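PDB 6DTU: maltose-binding protein MalE1 from Thermotoga maritima, which binds maltotetraose and probably delivers malto-oligosaccharides to a membrane transporter, as periplasmic solute-binding proteins do. Local coordinates for residues K125-L130 with V193-R198; T150-F155 with L350-K355; E187-G192 with E360-A365; D209-M214 with P230-A235. One frame throughout, in Å; residues are numbered along the deposited sequence.

Contact 1: residues K125-L130 with V193-R198; sequences KTMDEL and VKLLKR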
loop_
_atom_site.group_PDB
_atom_site.type_symbol
_atom_site.label_atom_id
_atom_site.label_comp_id
_atom_site.label_asym_id
_atom_site.label_seq_id
_atom_site.Cartn_x
_atom_site.Cartn_y
_atom_site.Cartn_z
ATOM N N LYS A 125 -15.342 -17.103 5.641
ATOM C CA LYS A 125 -15.688 -16.077 6.611
ATOM C C LYS A 125 -14.727 -16.032 7.792
ATOM O O LYS A 125 -14.628 -14.994 8.454
ATOM C CB LYS A 125 -17.109 -16.326 7.135
ATOM C CG LYS A 125 -17.849 -15.075 7.602
ATOM C CD LYS A 125 -18.987 -15.441 8.550
ATOM C CE LYS A 125 -20.108 -14.418 8.520
ATOM N NZ LYS A 125 -19.699 -13.090 9.065
ATOM N N THR A 126 -14.026 -17.129 8.072
ATOM C CA THR A 126 -13.047 -17.189 9.145
ATOM C C THR A 126 -11.737 -17.735 8.609
ATOM O O THR A 126 -11.687 -18.357 7.543
ATOM C CB THR A 126 -13.513 -18.079 10.298
ATOM O OG1 THR A 126 -13.553 -19.438 9.853
ATOM C CG2 THR A 126 -14.888 -17.668 10.769
ATOM N N MET A 127 -10.662 -17.453 9.351
ATOM C CA MET A 127 -9.352 -17.993 9.003
ATOM C C MET A 127 -9.335 -19.509 9.143
ATOM O O MET A 127 -8.667 -20.197 8.365
ATOM C CB MET A 127 -8.260 -17.327 9.848
ATOM C CG MET A 127 -7.891 -15.879 9.424
ATOM S SD MET A 127 -7.266 -15.712 7.720
ATOM C CE MET A 127 -5.787 -16.741 7.737
ATOM N N ASP A 128 -10.079 -20.048 10.108
ATOM C CA ASP A 128 -10.202 -21.500 10.215
ATOM C C ASP A 128 -10.812 -22.093 8.953
ATOM O O ASP A 128 -10.354 -23.131 8.457
ATOM C CB ASP A 128 -11.023 -21.894 11.446
ATOM C CG ASP A 128 -10.242 -21.750 12.746
ATOM O OD1 ASP A 128 -9.005 -21.882 12.718
ATOM O OD2 ASP A 128 -10.863 -21.573 13.810
ATOM N N GLU A 129 -11.837 -21.432 8.408
ATOM C CA GLU A 129 -12.426 -21.875 7.149
ATOM C C GLU A 129 -11.456 -21.676 5.991
ATOM O O GLU A 129 -11.330 -22.548 5.122
ATOM C CB GLU A 129 -13.715 -21.090 6.911
ATOM C CG GLU A 129 -14.649 -21.638 5.853
ATOM C CD GLU A 129 -15.726 -20.634 5.469
ATOM O OE1 GLU A 129 -15.981 -19.705 6.269
ATOM O OE2 GLU A 129 -16.313 -20.772 4.372
ATOM N N LEU A 130 -10.736 -20.551 5.977
ATOM C CA LEU A 130 -9.761 -20.331 4.916
ATOM C C LEU A 130 -8.684 -21.407 4.937
ATOM O O LEU A 130 -8.306 -21.935 3.885
ATOM C CB LEU A 130 -9.173 -18.913 5.003
ATOM C CG LEU A 130 -8.076 -18.515 4.000
ATOM C CD1 LEU A 130 -8.116 -17.025 3.721
ATOM C CD2 LEU A 130 -6.666 -18.892 4.476
ATOM N N VAL A 193 1.500 -12.799 14.894
ATOM C CA VAL A 193 2.592 -13.463 14.186
ATOM C C VAL A 193 2.567 -14.966 14.447
ATOM O O VAL A 193 3.030 -15.758 13.616
ATOM C CB VAL A 193 3.931 -12.795 14.555
ATOM C CG1 VAL A 193 5.106 -13.479 13.874
ATOM C CG2 VAL A 193 3.915 -11.310 14.146
ATOM N N LYS A 194 2.009 -15.387 15.583
ATOM C CA LYS A 194 1.812 -16.818 15.795
ATOM C C LYS A 194 0.784 -17.391 14.834
ATOM O O LYS A 194 0.879 -18.569 14.475
ATOM C CB LYS A 194 1.452 -17.114 17.250
ATOM C CG LYS A 194 2.651 -17.023 18.179
ATOM C CD LYS A 194 2.274 -17.509 19.565
ATOM C CE LYS A 194 3.476 -17.489 20.503
ATOM N NZ LYS A 194 4.683 -18.134 19.915
ATOM N N LEU A 195 -0.202 -16.584 14.412
ATOM C CA LEU A 195 -1.094 -17.019 13.340
ATOM C C LEU A 195 -0.329 -17.185 12.025
ATOM O O LEU A 195 -0.503 -18.193 11.332
ATOM C CB LEU A 195 -2.267 -16.046 13.203
ATOM C CG LEU A 195 -3.262 -16.316 12.065
ATOM C CD1 LEU A 195 -3.956 -17.647 12.284
ATOM C CD2 LEU A 195 -4.276 -15.181 11.911
ATOM N N LEU A 196 0.557 -16.237 11.686
ATOM C CA LEU A 196 1.399 -16.415 10.507
ATOM C C LEU A 196 2.199 -17.703 10.609
ATOM O O LEU A 196 2.267 -18.481 9.647
ATOM C CB LEU A 196 2.345 -15.219 10.345
ATOM C CG LEU A 196 3.487 -15.384 9.332
ATOM C CD1 LEU A 196 2.896 -15.587 7.943
ATOM C CD2 LEU A 196 4.405 -14.184 9.385
ATOM N N LYS A 197 2.776 -17.969 11.781
ATOM C CA LYS A 197 3.574 -19.183 11.921
ATOM C C LYS A 197 2.712 -20.433 11.784
ATOM O O LYS A 197 3.144 -21.424 11.182
ATOM C CB LYS A 197 4.354 -19.182 13.238
ATOM C CG LYS A 197 5.313 -20.358 13.325
ATOM C CD LYS A 197 6.308 -20.250 14.458
ATOM C CE LYS A 197 7.385 -21.305 14.272
ATOM N NZ LYS A 197 8.462 -20.806 13.361
ATOM N N ARG A 198 1.475 -20.386 12.285
ATOM C CA ARG A 198 0.551 -21.499 12.095
ATOM C C ARG A 198 0.316 -21.771 10.612
ATOM O O ARG A 198 0.348 -22.921 10.170
ATOM C CB ARG A 198 -0.770 -21.203 12.808
ATOM C CG ARG A 198 -1.787 -22.337 12.691
ATOM C CD ARG A 198 -3.166 -21.928 13.196
ATOM N NE ARG A 198 -4.200 -22.870 12.774
ATOM C CZ ARG A 198 -5.504 -22.618 12.847
ATOM N NH1 ARG A 198 -5.926 -21.449 13.308
ATOM N NH2 ARG A 198 -6.391 -23.521 12.440
#

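Contact 2: residues T150-F155 with L350-K355; sequences TSAAEF and LVVNGK. With GLC (alpha-D-glucopyranose), chain C.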
loop_
_atom_site.group_PDB
_atom_site.type_symbol
_atom_site.label_atom_id
_atom_site.label_comp_id
_atom_site.label_asym_id
_atom_site.label_seq_id
_atom_site.Cartn_x
_atom_site.Cartn_y
_atom_site.Cartn_z
ATOM N N THR A 150 0.176 -15.196 0.455
ATOM C CA THR A 150 0.471 -13.776 0.578
ATOM C C THR A 150 1.975 -13.643 0.769
ATOM O O THR A 150 2.704 -14.641 0.776
ATOM C CB THR A 150 -0.370 -13.082 1.655
ATOM O OG1 THR A 150 -0.198 -11.664 1.524
ATOM C CG2 THR A 150 0.086 -13.509 3.055
ATOM N N SER A 151 2.441 -12.401 0.904
ATOM C CA SER A 151 3.868 -12.166 1.103
ATOM C C SER A 151 4.181 -12.443 2.572
ATOM O O SER A 151 4.065 -11.570 3.433
ATOM C CB SER A 151 4.220 -10.751 0.667
ATOM O OG SER A 151 5.629 -10.630 0.557
ATOM N N ALA A 152 4.616 -13.686 2.853
ATOM C CA ALA A 152 4.618 -14.221 4.215
ATOM C C ALA A 152 5.576 -13.498 5.156
ATOM O O ALA A 152 5.345 -13.465 6.376
ATOM C CB ALA A 152 4.965 -15.705 4.159
ATOM N N ALA A 153 6.652 -12.925 4.629
ATOM C CA ALA A 153 7.701 -12.342 5.458
ATOM C C ALA A 153 7.724 -10.828 5.387
ATOM O O ALA A 153 8.672 -10.201 5.873
ATOM C CB ALA A 153 9.060 -12.910 5.048
ATOM N N GLU A 154 6.693 -10.233 4.815
ATOM C CA GLU A 154 6.638 -8.800 4.567
ATOM C C GLU A 154 5.630 -8.189 5.534
ATOM O O GLU A 154 4.431 -8.480 5.454
ATOM C CB GLU A 154 6.239 -8.561 3.110
ATOM C CG GLU A 154 6.644 -7.225 2.568
ATOM C CD GLU A 154 6.417 -7.102 1.064
ATOM O OE1 GLU A 154 6.255 -8.136 0.360
ATOM O OE2 GLU A 154 6.413 -5.947 0.583
ATOM N N PHE A 155 6.118 -7.328 6.427
ATOM C CA PHE A 155 5.290 -6.790 7.509
ATOM C C PHE A 155 3.996 -6.159 7.004
ATOM O O PHE A 155 2.935 -6.311 7.627
ATOM C CB PHE A 155 6.116 -5.768 8.291
ATOM C CG PHE A 155 5.320 -4.927 9.265
ATOM C CD1 PHE A 155 4.506 -5.512 10.217
ATOM C CD2 PHE A 155 5.457 -3.548 9.272
ATOM C CE1 PHE A 155 3.796 -4.743 11.112
ATOM C CE2 PHE A 155 4.756 -2.761 10.175
ATOM C CZ PHE A 155 3.925 -3.360 11.103
ATOM N N LEU A 350 12.780 -14.333 9.821
ATOM C CA LEU A 350 13.255 -15.320 10.787
ATOM C C LEU A 350 12.148 -16.265 11.210
ATOM O O LEU A 350 12.367 -17.476 11.324
ATOM C CB LEU A 350 13.805 -14.608 12.016
ATOM C CG LEU A 350 15.040 -13.744 11.782
ATOM C CD1 LEU A 350 15.440 -13.068 13.079
ATOM C CD2 LEU A 350 16.150 -14.650 11.265
ATOM N N VAL A 351 10.944 -15.737 11.431
ATOM C CA VAL A 351 9.844 -16.570 11.903
ATOM C C VAL A 351 9.444 -17.589 10.842
ATOM O O VAL A 351 9.315 -18.786 11.124
ATOM C CB VAL A 351 8.651 -15.698 12.331
ATOM C CG1 VAL A 351 7.440 -16.583 12.606
ATOM C CG2 VAL A 351 8.998 -14.870 13.570
ATOM N N VAL A 352 9.213 -17.131 9.607
ATOM C CA VAL A 352 8.733 -18.069 8.600
ATOM C C VAL A 352 9.784 -19.087 8.213
ATOM O O VAL A 352 9.446 -20.138 7.655
ATOM C CB VAL A 352 8.108 -17.412 7.352
ATOM C CG1 VAL A 352 6.911 -16.567 7.724
ATOM C CG2 VAL A 352 9.147 -16.609 6.609
ATOM N N ASN A 353 11.052 -18.803 8.485
ATOM C CA ASN A 353 12.121 -19.752 8.210
ATOM C C ASN A 353 12.526 -20.562 9.440
ATOM O O ASN A 353 13.524 -21.283 9.390
ATOM C CB ASN A 353 13.317 -19.046 7.570
ATOM C CG ASN A 353 13.030 -18.600 6.132
ATOM O OD1 ASN A 353 12.910 -17.399 5.845
ATOM N ND2 ASN A 353 12.920 -19.574 5.224
ATOM N N GLY A 354 11.761 -20.475 10.524
ATOM C CA GLY A 354 12.032 -21.286 11.702
ATOM C C GLY A 354 13.372 -20.992 12.341
ATOM O O GLY A 354 14.012 -21.899 12.894
ATOM N N LYS A 355 13.785 -19.724 12.339
ATOM C CA LYS A 355 15.096 -19.342 12.835
ATOM C C LYS A 355 15.055 -18.750 14.228
ATOM O O LYS A 355 16.115 -18.588 14.841
ATOM C CB LYS A 355 15.745 -18.298 11.923
ATOM C CG LYS A 355 15.788 -18.694 10.482
ATOM C CD LYS A 355 17.107 -19.340 10.152
ATOM C CE LYS A 355 17.006 -20.101 8.849
ATOM N NZ LYS A 355 17.807 -21.361 8.868
HETATM C C1 GLC C . 1.605 -1.677 -2.042
HETATM C C2 GLC C . 1.150 -0.568 -1.165
HETATM C C3 GLC C . 2.280 0.087 -0.512
HETATM C C4 GLC C . 3.091 -0.898 0.306
HETATM C C5 GLC C . 3.561 -2.109 -0.554
HETATM C C6 GLC C . 4.106 -3.175 0.236
HETATM O O2 GLC C . 0.516 0.422 -2.026
HETATM O O3 GLC C . 1.804 1.108 0.442
HETATM O O4 GLC C . 4.317 -0.250 0.795
HETATM O O5 GLC C . 2.312 -2.667 -1.224
HETATM O O6 GLC C . 4.782 -4.075 -0.626
#

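Contact 3: residues E187-G192 with E360-A365; sequences EGAIKG and EALKNA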
loop_
_atom_site.group_PDB
_atom_site.type_symbol
_atom_site.label_atom_id
_atom_site.label_comp_id
_atom_site.label_asym_id
_atom_site.label_seq_id
_atom_site.Cartn_x
_atom_site.Cartn_y
_atom_site.Cartn_z
ATOM N N GLU A 187 1.562 -8.535 23.390
ATOM C CA GLU A 187 0.988 -9.873 23.294
ATOM C C GLU A 187 0.075 -10.017 22.083
ATOM O O GLU A 187 -0.029 -11.109 21.516
ATOM C CB GLU A 187 0.318 -10.284 24.609
ATOM C CG GLU A 187 1.288 -10.374 25.796
ATOM C CD GLU A 187 2.467 -11.322 25.561
ATOM O OE1 GLU A 187 2.248 -12.487 25.148
ATOM O OE2 GLU A 187 3.622 -10.899 25.798
ATOM N N GLY A 188 -0.556 -8.931 21.641
ATOM C CA GLY A 188 -1.351 -9.002 20.430
ATOM C C GLY A 188 -0.500 -9.213 19.195
ATOM O O GLY A 188 -0.856 -10.003 18.317
ATOM N N ALA A 189 0.623 -8.496 19.094
ATOM C CA ALA A 189 1.507 -8.704 17.958
ATOM C C ALA A 189 2.002 -10.135 17.933
ATOM O O ALA A 189 2.086 -10.761 16.869
ATOM C CB ALA A 189 2.696 -7.748 18.047
ATOM N N ILE A 190 2.317 -10.671 19.112
ATOM C CA ILE A 190 2.812 -12.037 19.204
ATOM C C ILE A 190 1.752 -13.024 18.751
ATOM O O ILE A 190 2.043 -13.955 17.995
ATOM C CB ILE A 190 3.312 -12.320 20.628
ATOM C CG1 ILE A 190 4.596 -11.533 20.871
ATOM C CG2 ILE A 190 3.507 -13.825 20.838
ATOM C CD1 ILE A 190 5.073 -11.521 22.324
ATOM N N LYS A 191 0.500 -12.813 19.167
ATOM C CA LYS A 191 -0.577 -13.705 18.751
ATOM C C LYS A 191 -0.806 -13.628 17.242
ATOM O O LYS A 191 -1.045 -14.652 16.584
ATOM C CB LYS A 191 -1.857 -13.354 19.511
ATOM C CG LYS A 191 -2.945 -14.407 19.402
ATOM C CD LYS A 191 -3.970 -14.269 20.522
ATOM C CE LYS A 191 -4.912 -15.476 20.552
ATOM N NZ LYS A 191 -6.162 -15.147 21.292
ATOM N N GLY A 192 -0.693 -12.427 16.674
ATOM C CA GLY A 192 -0.855 -12.278 15.237
ATOM C C GLY A 192 0.253 -12.940 14.442
ATOM O O GLY A 192 0.004 -13.559 13.406
ATOM N N GLU A 360 11.008 -13.821 20.493
ATOM C CA GLU A 360 12.373 -13.343 20.326
ATOM C C GLU A 360 12.502 -12.481 19.083
ATOM O O GLU A 360 13.183 -11.451 19.103
ATOM C CB GLU A 360 13.327 -14.525 20.226
ATOM C CG GLU A 360 14.803 -14.135 20.256
ATOM C CD GLU A 360 15.288 -13.658 21.629
ATOM O OE1 GLU A 360 14.501 -13.662 22.608
ATOM O OE2 GLU A 360 16.478 -13.277 21.726
ATOM N N ALA A 361 11.876 -12.896 17.984
ATOM C CA ALA A 361 12.048 -12.150 16.743
ATOM C C ALA A 361 11.448 -10.762 16.871
ATOM O O ALA A 361 12.054 -9.770 16.448
ATOM C CB ALA A 361 11.426 -12.911 15.581
ATOM N N LEU A 362 10.238 -10.679 17.435
ATOM C CA LEU A 362 9.569 -9.386 17.570
ATOM C C LEU A 362 10.260 -8.523 18.614
ATOM O O LEU A 362 10.423 -7.315 18.412
ATOM C CB LEU A 362 8.094 -9.578 17.916
ATOM C CG LEU A 362 7.207 -10.246 16.851
ATOM C CD1 LEU A 362 5.778 -10.406 17.336
ATOM C CD2 LEU A 362 7.241 -9.445 15.542
ATOM N N LYS A 363 10.701 -9.133 19.717
ATOM C CA LYS A 363 11.400 -8.378 20.752
ATOM C C LYS A 363 12.631 -7.699 20.174
ATOM O O LYS A 363 12.853 -6.502 20.387
ATOM C CB LYS A 363 11.786 -9.320 21.894
ATOM C CG LYS A 363 12.514 -8.658 23.056
ATOM C CD LYS A 363 12.698 -9.656 24.192
ATOM C CE LYS A 363 13.776 -9.218 25.149
ATOM N NZ LYS A 363 14.618 -10.374 25.558
ATOM N N ASN A 364 13.432 -8.452 19.417
ATOM C CA ASN A 364 14.623 -7.878 18.808
ATOM C C ASN A 364 14.254 -6.820 17.778
ATOM O O ASN A 364 14.956 -5.808 17.646
ATOM C CB ASN A 364 15.494 -8.979 18.197
ATOM C CG ASN A 364 16.124 -9.863 19.254
ATOM O OD1 ASN A 364 16.089 -9.545 20.444
ATOM N ND2 ASN A 364 16.732 -10.964 18.823
ATOM N N ALA A 365 13.157 -7.034 17.041
ATOM C CA ALA A 365 12.720 -6.034 16.064
ATOM C C ALA A 365 12.429 -4.695 16.731
ATOM O O ALA A 365 12.868 -3.645 16.254
ATOM C CB ALA A 365 11.491 -6.515 15.283
#

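Contact 4: residues D209-M214 with P230-A235; sequences DNYQIM and PWAIKA. With GLC (alpha-D-glucopyranose), chain B; GLC (alpha-D-glucopyranose), chain C.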
loop_
_atom_site.group_PDB
_atom_site.type_symbol
_atom_site.label_atom_id
_atom_site.label_comp_id
_atom_site.label_asym_id
_atom_site.label_seq_id
_atom_site.Cartn_x
_atom_site.Cartn_y
_atom_site.Cartn_z
ATOM N N ASP A 209 7.353 -17.638 0.130
ATOM C CA ASP A 209 6.272 -16.844 -0.453
ATOM C C ASP A 209 6.585 -15.352 -0.358
ATOM O O ASP A 209 6.992 -14.861 0.701
ATOM C CB ASP A 209 4.944 -17.123 0.259
ATOM C CG ASP A 209 4.333 -18.458 -0.119
ATOM O OD1 ASP A 209 4.714 -19.030 -1.166
ATOM O OD2 ASP A 209 3.431 -18.906 0.620
ATOM N N ASN A 210 6.446 -14.649 -1.480
ATOM C CA ASN A 210 6.685 -13.209 -1.530
ATOM C C ASN A 210 5.630 -12.554 -2.423
ATOM O O ASN A 210 4.689 -13.200 -2.907
ATOM C CB ASN A 210 8.117 -12.852 -1.968
ATOM C CG ASN A 210 8.442 -13.314 -3.373
ATOM O OD1 ASN A 210 7.554 -13.628 -4.160
ATOM N ND2 ASN A 210 9.726 -13.270 -3.727
ATOM N N TYR A 211 5.794 -11.253 -2.660
ATOM C CA TYR A 211 4.796 -10.545 -3.451
ATOM C C TYR A 211 4.706 -11.106 -4.866
ATOM O O TYR A 211 3.610 -11.347 -5.386
ATOM C CB TYR A 211 5.076 -9.030 -3.458
ATOM C CG TYR A 211 3.941 -8.318 -4.164
ATOM C CD1 TYR A 211 2.785 -7.965 -3.476
ATOM C CD2 TYR A 211 3.977 -8.100 -5.526
ATOM C CE1 TYR A 211 1.699 -7.372 -4.127
ATOM C CE2 TYR A 211 2.885 -7.546 -6.189
ATOM C CZ TYR A 211 1.756 -7.196 -5.473
ATOM O OH TYR A 211 0.696 -6.645 -6.133
ATOM N N GLN A 212 5.850 -11.257 -5.534
ATOM C CA GLN A 212 5.855 -11.704 -6.924
ATOM C C GLN A 212 5.205 -13.075 -7.085
ATOM O O GLN A 212 4.448 -13.297 -8.037
ATOM C CB GLN A 212 7.283 -11.683 -7.463
ATOM C CG GLN A 212 7.446 -11.815 -8.968
ATOM C CD GLN A 212 7.275 -13.235 -9.428
ATOM O OE1 GLN A 212 7.695 -14.183 -8.754
ATOM N NE2 GLN A 212 6.655 -13.397 -10.583
ATOM N N ILE A 213 5.503 -14.015 -6.179
ATOM C CA ILE A 213 4.876 -15.334 -6.258
ATOM C C ILE A 213 3.365 -15.211 -6.082
ATOM O O ILE A 213 2.585 -15.790 -6.841
ATOM C CB ILE A 213 5.495 -16.301 -5.230
ATOM C CG1 ILE A 213 6.940 -16.657 -5.630
ATOM C CG2 ILE A 213 4.601 -17.544 -5.072
ATOM C CD1 ILE A 213 7.785 -17.267 -4.492
ATOM N N MET A 214 2.929 -14.437 -5.084
ATOM C CA MET A 214 1.496 -14.281 -4.863
ATOM C C MET A 214 0.812 -13.682 -6.085
ATOM O O MET A 214 -0.204 -14.202 -6.577
ATOM C CB MET A 214 1.277 -13.365 -3.661
ATOM C CG MET A 214 -0.167 -12.867 -3.603
ATOM S SD MET A 214 -0.550 -11.782 -2.231
ATOM C CE MET A 214 0.579 -10.397 -2.521
ATOM N N PRO A 230 -5.864 -3.325 -4.062
ATOM C CA PRO A 230 -6.610 -3.018 -5.287
ATOM C C PRO A 230 -5.724 -2.676 -6.473
ATOM O O PRO A 230 -6.198 -2.710 -7.613
ATOM C CB PRO A 230 -7.515 -1.847 -4.861
ATOM C CG PRO A 230 -6.727 -1.176 -3.742
ATOM C CD PRO A 230 -6.047 -2.317 -3.009
ATOM N N TRP A 231 -4.464 -2.322 -6.228
ATOM C CA TRP A 231 -3.499 -2.126 -7.298
ATOM C C TRP A 231 -3.294 -3.375 -8.136
ATOM O O TRP A 231 -2.756 -3.277 -9.236
ATOM C CB TRP A 231 -2.143 -1.732 -6.694
ATOM C CG TRP A 231 -1.638 -2.688 -5.639
ATOM C CD1 TRP A 231 -0.977 -3.863 -5.850
ATOM C CD2 TRP A 231 -1.769 -2.555 -4.213
ATOM N NE1 TRP A 231 -0.682 -4.462 -4.655
ATOM C CE2 TRP A 231 -1.167 -3.688 -3.630
ATOM C CE3 TRP A 231 -2.360 -1.601 -3.376
ATOM C CZ2 TRP A 231 -1.113 -3.888 -2.242
ATOM C CZ3 TRP A 231 -2.299 -1.796 -2.003
ATOM C CH2 TRP A 231 -1.700 -2.943 -1.452
ATOM N N ALA A 232 -3.684 -4.549 -7.646
ATOM C CA ALA A 232 -3.410 -5.790 -8.353
ATOM C C ALA A 232 -4.543 -6.249 -9.264
ATOM O O ALA A 232 -4.318 -7.130 -10.101
ATOM C CB ALA A 232 -3.072 -6.890 -7.344
ATOM N N ILE A 233 -5.719 -5.629 -9.163
ATOM C CA ILE A 233 -6.953 -6.167 -9.715
ATOM C C ILE A 233 -7.025 -6.026 -11.229
ATOM O O ILE A 233 -7.505 -6.932 -11.924
ATOM C CB ILE A 233 -8.125 -5.472 -9.017
ATOM C CG1 ILE A 233 -8.278 -6.014 -7.596
ATOM C CG2 ILE A 233 -9.388 -5.531 -9.870
ATOM C CD1 ILE A 233 -8.519 -7.458 -7.541
ATOM N N LYS A 234 -6.603 -4.881 -11.773
ATOM C CA LYS A 234 -6.720 -4.688 -13.216
ATOM C C LYS A 234 -5.948 -5.752 -13.972
ATOM O O LYS A 234 -6.437 -6.306 -14.957
ATOM C CB LYS A 234 -6.230 -3.302 -13.627
ATOM C CG LYS A 234 -6.455 -3.043 -15.113
ATOM C CD LYS A 234 -6.036 -1.651 -15.530
ATOM C CE LYS A 234 -6.574 -1.295 -16.917
ATOM N NZ LYS A 234 -6.177 -2.271 -17.973
ATOM N N ALA A 235 -4.752 -6.093 -13.494
ATOM C CA ALA A 235 -3.981 -7.135 -14.168
ATOM C C ALA A 235 -4.690 -8.480 -14.085
ATOM O O ALA A 235 -4.662 -9.269 -15.042
ATOM C CB ALA A 235 -2.571 -7.211 -13.573
HETATM C C1 GLC B . 2.590 -1.539 -7.180
HETATM C C2 GLC B . 1.656 -0.585 -6.548
HETATM C C3 GLC B . 2.038 -0.275 -5.159
HETATM C C4 GLC B . 2.127 -1.513 -4.336
HETATM C C5 GLC B . 3.192 -2.474 -4.929
HETATM C C6 GLC B . 3.206 -3.742 -4.338
HETATM O O1 GLC B . 3.847 -0.957 -7.315
HETATM O O2 GLC B . 1.666 0.626 -7.370
HETATM O O3 GLC B . 1.003 0.633 -4.632
HETATM O O4 GLC B . 2.512 -1.171 -2.977
HETATM O O5 GLC B . 2.731 -2.736 -6.371
HETATM O O6 GLC B . 4.314 -4.480 -4.863
HETATM C C1 GLC C . 1.605 -1.677 -2.042
HETATM C C2 GLC C . 1.150 -0.568 -1.165
HETATM C C3 GLC C . 2.280 0.087 -0.512
HETATM C C4 GLC C . 3.091 -0.898 0.306
HETATM C C5 GLC C . 3.561 -2.109 -0.554
HETATM C C6 GLC C . 4.106 -3.175 0.236
HETATM O O2 GLC C . 0.516 0.422 -2.026
HETATM O O3 GLC C . 1.804 1.108 0.442
HETATM O O4 GLC C . 4.317 -0.250 0.795
HETATM O O5 GLC C . 2.312 -2.667 -1.224
HETATM O O6 GLC C . 4.782 -4.075 -0.626
#

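Contact 1: residues K125-L130 with V193-R198
Asp128 OD1 takes both terminal nitrogens of Arg198: NH2 lies 3.1 Å from OD1, and NH1 lies 3.2 Å from the same oxygen. The guanidinium comes end-on with OD1 in its plane; the carboxylate plane is turned 59° from it, and both N-H groups converge on one oxygen in this salt bridge. An arginine suits this place because its chain, extended from CG to NE with CG anti to the backbone N (chi1 -178°), spans the gap between the helices; Glu202 takes the remaining NE in a second salt bridge. Beside the ion pair the contact is apolar, with Met127 CG 4.4 Å from Leu195 CD2, a light touch between two buried side chains that make no polar demands. Thr126 is the N-cap of the helix carrying Asp128, its OG1 accepting from Glu129 N at 3.0 Å. The contact thus joins the start of helix 127-140 to the middle of helix 187-201, and Phe161 of helix 155-164 packs against both Met127 and Leu195.

Contact 2: residues T150-F155 with L350-K355
Val352 spreads its two methyl groups over Ala152 and Ala153, which occupy the middle of a type I beta turn running from Ser151 to Glu154. Val352 CG1 stands 4.2 Å from Ala152 CB, and its CG2 stands 4.0 Å from Ala153 CB. With CG1 anti to its own carbonyl carbon (chi1 -60°), the branched end straddles the two alanines, whose small side chains let helix 341-352 come close to the turn. That helix finishes here in a Schellman motif: Lys355 N bonds to Leu350 O and Gly354 N to Val351 O, with Gly354 supplying the positive phi. On its far side the turn serves the sugar pocket. Ser151 OG donates to the anti lone pair of Glu154 OE1 at 2.6 Å, a second-shell bond that steadies the carboxylate, and the other oxygen, OE2, receives O6 of the chain C glucose at 2.8 Å. Ala152 O, buried by the contact without a polar partner in the model, meets Val352 CG1 at 3.7 Å.

Contact 3: residues E187-G192 with E360-A365
Leu362 leaves its helix toward helix 187-201, and its CD1 methyl settles beside the backbone between Ala189 and Ile190. Leu362 CD1 lies 4.1 Å from Ala189 CB and 3.9 Å from Ile190 CG1, so one methyl touches both neighbours. The two long side chains lie at a slant to each other: Ile190 leaves its helix beside the approaching leucine rather than head-on, with CG1 anti to its carbonyl carbon (chi1 -70°). Ala189 does point at Leu362, and being so short it leaves the methyl room to reach the main chain, where Ala189 O is 3.7 Å from Leu362 CD1. The closest CA atoms across the two segments, those of Ile190 and Leu362, are 7.4 Å apart. Leu362 also touches Met344 of helix 341-352, while Val358 and Glu359 pack on Ile190. With the side chains meeting as alkyl groups and the carbonyl oxygen touched by a methyl, the contact rests on exclusion of water and fit of shape, without the directional demands of a polar bond.

Contact 4: residues D209-M214 with P230-A235
Trp231 and Tyr211 meet rim to rim instead of stacking, their five- and six-membered rings 5.9 Å between centroids with planes inclined at 39°. This leaves a face of each ring to the bound sugar. At the junction Trp231 NE1 gives a weak hydrogen bond to Tyr211 OH, 3.0 Å long but bent to 128° at the hydrogen; Asn228 ND2 bonds the same phenolic oxygen. Tyr211 OH also rests 4.0 Å from Ala232 CB, a side chain small enough to let it in. Tyrosine suits this place by offering both a polar tip for the tryptophan and a ring face for the O6 arm of a glucose: O6 of the chain B sugar sits 3.5 Å above the centre of the Tyr211 ring. One face of the indole spans two sugars. C4 of the chain B glucose lies above it near the rim, and C1 of the chain C glucose approaches Trp231 CZ2 to 3.5 Å over that same face. Trp231 CG lies between backbone N and carbonyl carbon (chi1 54°), a rotation that turns the indole face to the glycan. Asn210 is the N-cap for Tyr211's helix, its OD1 accepting from Ile213 N at 2.9 Å. An aromatic platform against successive glucose units, here Trp231, is a hallmark of carbohydrate-binding sites such as this maltotetraose pocket.

Contacts 1 and 3 both draw on helix 187-201, at different points along it, and meet where Val193 touches Leu362. Contact 3 is buried, with only apolar side chains meeting, whereas contact 1 is partly buried and adds an ion pair on its more exposed side. Contact 2, also buried, touches both through Leu196 against Val352 and Val351 against Ala361, so these three pack together in one helical region. Contact 4 lies nearer the centre of the chain, about 26 Å from contact 3 between centres, and trades aliphatic packing for aromatic rings and hydroxyls. Contacts 2 and 4 adjoin at Ser151 and Tyr211, and both touch the chain C glucose.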